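Long-range contact in digeranylgeranylglycerophospholipid reductase (Sulfolobus acidocaldarius, PDB 4OPC), which uses FAD to hydrogenate the double bonds of the geranylgeranyl chains of archaeal membrane lipid precursors, yielding saturated archaeols: residues I32-S37 against V115-L120. Sequence-based numbering, arbitrary orientation.
Sequences ILLVDS and VEIWDL. With FDA (dihydroflavine-adenine dinucleotide), chain B.
Leu33 is the bump on one face of this parallel strand pair, and the indole of Trp118 lies across its end. With CG of Leu33 anti to the backbone N (chi1 176°), the isobutyl fork reaches toward the neighbouring strand; CD1 sits over the five-membered ring, 3.5 Å from its centroid in a CH-pi contact, while Leu33 CD2 stands over the six-membered ring, 3.8 Å from Trp118 CZ3. Glu116 CG borders the first of these methyls, 3.8 Å from Leu33 CD1. Beyond that, in the conformer given, Trp118 NE1 donates to Glu116 OE2 at 2.8 Å, in the plane of the indole but from above that of the carboxylate, which would help hold the ring's rotation; Tyr7 holds OE1. Leu138 packs against this face too.

On the other face, Ile32 CG2 meets Val115 CG1 at 3.9 Å, and Leu34 lies more loosely beside Ile117, both under Leu107 of helix 99-112. Four backbone bonds join the strands, the longest from Asp36 N to Trp118 O at 3.2 Å. Strand 116-118 is an outermost strand of the Rossmann-type sheet, beside the strand whose end carries Asp36. There the two carboxylate oxygens each accept a hydroxyl from the adenosine ribose of the bound dihydro-FAD, OD2 from O3B at 2.6 Å. Gly14 N also meets OD2, consistent with the ribose-diol recognition of dinucleotide-binding Rossmann folds.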
loop_
_atom_site.group_PDB
_atom_site.type_symbol
_atom_site.label_atom_id
_atom_site.label_comp_id
_atom_site.label_asym_id
_atom_site.label_seq_id
_atom_site.Cartn_x
_atom_site.Cartn_y
_atom_site.Cartn_z
ATOM N N ILE A 32 -11.691 17.882 -14.909
ATOM C CA ILE A 32 -11.482 16.643 -14.172
ATOM C C ILE A 32 -12.688 16.343 -13.313
ATOM O O ILE A 32 -13.215 17.230 -12.644
ATOM C CB ILE A 32 -10.251 16.756 -13.255
ATOM C CG1 ILE A 32 -9.012 17.155 -14.064
ATOM C CG2 ILE A 32 -10.004 15.445 -12.493
ATOM C CD1 ILE A 32 -7.863 17.684 -13.220
ATOM N N LEU A 33 -13.127 15.089 -13.349
ATOM C CA LEU A 33 -14.180 14.609 -12.468
ATOM C C LEU A 33 -13.638 13.487 -11.604
ATOM O O LEU A 33 -13.034 12.543 -12.118
ATOM C CB LEU A 33 -15.357 14.070 -13.284
ATOM C CG LEU A 33 -16.502 13.445 -12.479
ATOM C CD1 LEU A 33 -17.145 14.461 -11.538
ATOM C CD2 LEU A 33 -17.545 12.835 -13.405
ATOM N N LEU A 34 -13.858 13.586 -10.299
ATOM C CA LEU A 34 -13.590 12.453 -9.415
ATOM C C LEU A 34 -14.904 11.976 -8.828
ATOM O O LEU A 34 -15.744 12.781 -8.423
ATOM C CB LEU A 34 -12.607 12.840 -8.304
ATOM C CG LEU A 34 -12.183 11.776 -7.288
ATOM C CD1 LEU A 34 -10.773 12.075 -6.798
ATOM C CD2 LEU A 34 -13.130 11.705 -6.096
ATOM N N VAL A 35 -15.078 10.660 -8.778
ATOM C CA VAL A 35 -16.262 10.071 -8.170
ATOM C C VAL A 35 -15.861 9.120 -7.048
ATOM O O VAL A 35 -14.780 8.515 -7.082
ATOM C CB VAL A 35 -17.129 9.305 -9.201
ATOM C CG1 VAL A 35 -17.603 10.257 -10.313
ATOM C CG2 VAL A 35 -16.384 8.107 -9.789
ATOM N N ASP A 36 -16.716 8.993 -6.049
ATOM C CA ASP A 36 -16.538 7.972 -5.033
ATOM C C ASP A 36 -17.903 7.460 -4.607
ATOM O O ASP A 36 -18.847 8.243 -4.443
ATOM C CB ASP A 36 -15.769 8.516 -3.826
ATOM C CG ASP A 36 -15.197 7.409 -2.964
ATOM O OD1 ASP A 36 -15.979 6.728 -2.273
ATOM O OD2 ASP A 36 -13.959 7.212 -2.994
ATOM N N SER A 37 -18.013 6.147 -4.420
ATOM C CA SER A 37 -19.261 5.522 -3.989
ATOM C C SER A 37 -19.723 5.977 -2.607
ATOM O O SER A 37 -20.906 5.902 -2.302
ATOM C CB SER A 37 -19.104 4.004 -3.964
ATOM O OG SER A 37 -18.808 3.502 -5.256
ATOM N N VAL A 115 -11.295 20.807 -9.549
ATOM C CA VAL A 115 -11.730 19.426 -9.771
ATOM C C VAL A 115 -13.194 19.268 -9.363
ATOM O O VAL A 115 -13.596 19.737 -8.299
ATOM C CB VAL A 115 -10.845 18.425 -8.997
ATOM C CG1 VAL A 115 -11.358 16.996 -9.160
ATOM C CG2 VAL A 115 -9.398 18.545 -9.461
ATOM N N GLU A 116 -13.995 18.659 -10.229
ATOM C CA GLU A 116 -15.378 18.358 -9.886
ATOM C C GLU A 116 -15.438 17.033 -9.135
ATOM O O GLU A 116 -14.738 16.088 -9.495
ATOM C CB GLU A 116 -16.244 18.304 -11.146
ATOM C CG GLU A 116 -17.724 18.184 -10.850
ATOM C CD GLU A 116 -18.602 18.406 -12.068
ATOM O OE1 GLU A 116 -18.066 18.503 -13.193
ATOM O OE2 GLU A 116 -19.834 18.491 -11.885
ATOM N N ILE A 117 -16.257 16.969 -8.085
ATOM C CA ILE A 117 -16.381 15.762 -7.269
ATOM C C ILE A 117 -17.841 15.366 -7.085
ATOM O O ILE A 117 -18.653 16.179 -6.643
ATOM C CB ILE A 117 -15.763 15.965 -5.885
ATOM C CG1 ILE A 117 -14.290 16.359 -6.025
ATOM C CG2 ILE A 117 -15.930 14.698 -5.022
ATOM C CD1 ILE A 117 -13.557 16.522 -4.713
ATOM N N TRP A 118 -18.164 14.122 -7.432
ATOM C CA TRP A 118 -19.487 13.574 -7.156
ATOM C C TRP A 118 -19.365 12.430 -6.158
ATOM O O TRP A 118 -18.776 11.391 -6.467
ATOM C CB TRP A 118 -20.155 13.053 -8.431
ATOM C CG TRP A 118 -20.338 14.057 -9.554
ATOM C CD1 TRP A 118 -20.167 15.414 -9.500
ATOM C CD2 TRP A 118 -20.714 13.750 -10.898
ATOM N NE1 TRP A 118 -20.405 15.963 -10.737
ATOM C CE2 TRP A 118 -20.740 14.963 -11.612
ATOM C CE3 TRP A 118 -21.016 12.563 -11.568
ATOM C CZ2 TRP A 118 -21.071 15.024 -12.965
ATOM C CZ3 TRP A 118 -21.339 12.623 -12.915
ATOM C CH2 TRP A 118 -21.367 13.846 -13.595
ATOM N N ASP A 119 -19.900 12.630 -4.964
ATOM C CA ASP A 119 -19.958 11.567 -3.969
ATOM C C ASP A 119 -21.196 10.701 -4.193
ATOM O O ASP A 119 -22.066 11.019 -5.029
ATOM C CB ASP A 119 -19.905 12.128 -2.531
ATOM C CG ASP A 119 -21.204 12.811 -2.100
ATOM O OD1 ASP A 119 -21.946 13.328 -2.964
ATOM O OD2 ASP A 119 -21.479 12.864 -0.887
ATOM N N LEU A 120 -21.279 9.612 -3.432
ATOM C CA LEU A 120 -22.347 8.619 -3.592
ATOM C C LEU A 120 -22.524 8.205 -5.058
ATOM O O LEU A 120 -23.643 7.928 -5.507
ATOM C CB LEU A 120 -23.670 9.102 -2.984
ATOM C CG LEU A 120 -24.441 8.024 -2.210
ATOM C CD1 LEU A 120 -23.697 7.589 -0.931
ATOM C CD2 LEU A 120 -25.859 8.477 -1.894
HETATM P PA FDA B . -8.988 3.133 -0.649
HETATM O O1A FDA B . -9.584 1.793 -0.464
HETATM O O2A FDA B . -8.637 3.927 0.604
HETATM O O5B FDA B . -9.973 4.021 -1.513
HETATM C C5B FDA B . -10.677 3.454 -2.636
HETATM C C4B FDA B . -11.905 4.296 -2.865
HETATM O O4B FDA B . -12.541 3.890 -4.094
HETATM C C3B FDA B . -12.971 4.200 -1.768
HETATM O O3B FDA B . -13.228 5.479 -1.190
HETATM C C2B FDA B . -14.180 3.564 -2.482
HETATM O O2B FDA B . -15.421 4.051 -1.996
HETATM C C1B FDA B . -13.941 3.980 -3.926
HETATM N N9A FDA B . -14.526 3.141 -4.964
HETATM C C8A FDA B . -14.290 1.806 -5.184
HETATM N N7A FDA B . -14.892 1.326 -6.248
HETATM C C5A FDA B . -15.560 2.424 -6.769
HETATM C C6A FDA B . -16.344 2.593 -7.927
HETATM N N6A FDA B . -16.554 1.631 -8.828
HETATM N N1A FDA B . -16.817 3.828 -8.184
HETATM C C2A FDA B . -16.575 4.807 -7.307
HETATM N N3A FDA B . -15.820 4.778 -6.206
HETATM C C4A FDA B . -15.315 3.554 -6.009
HETATM N N1 FDA B . -1.139 2.081 5.189
HETATM C C2 FDA B . -0.347 3.038 5.772
HETATM O O2 FDA B . 0.308 3.824 5.095
HETATM N N3 FDA B . -0.346 3.100 7.141
HETATM C C4 FDA B . -0.967 2.232 8.015
HETATM O O4 FDA B . -0.989 2.489 9.217
HETATM C C4X FDA B . -1.716 1.227 7.365
HETATM N N5 FDA B . -2.407 0.328 8.123
HETATM C C5X FDA B . -3.399 -0.443 7.552
HETATM C C6 FDA B . -4.289 -1.150 8.348
HETATM C C7 FDA B . -5.349 -1.858 7.804
HETATM C C7M FDA B . -6.359 -2.498 8.720
HETATM C C8 FDA B . -5.502 -1.904 6.410
HETATM C C8M FDA B . -6.687 -2.608 5.790
HETATM C C9 FDA B . -4.598 -1.211 5.602
HETATM C C9A FDA B . -3.564 -0.465 6.156
HETATM N N10 FDA B . -2.656 0.282 5.371
HETATM C C10 FDA B . -1.831 1.202 5.981
HETATM C "C1'" FDA B . -2.783 0.347 3.894
HETATM C "C2'" FDA B . -3.535 1.622 3.468
HETATM O "O2'" FDA B . -4.697 1.816 4.279
HETATM C "C3'" FDA B . -3.974 1.519 2.005
HETATM O "O3'" FDA B . -2.862 1.078 1.238
HETATM C "C4'" FDA B . -4.451 2.833 1.370
HETATM O "O4'" FDA B . -5.397 3.506 2.200
HETATM C "C5'" FDA B . -5.039 2.596 -0.002
HETATM O "O5'" FDA B . -5.572 3.828 -0.528
HETATM P P FDA B . -6.399 3.812 -1.886
HETATM O O1P FDA B . -6.782 5.208 -2.159
HETATM O O2P FDA B . -5.666 3.046 -2.978
HETATM O O3P FDA B . -7.686 2.915 -1.573
#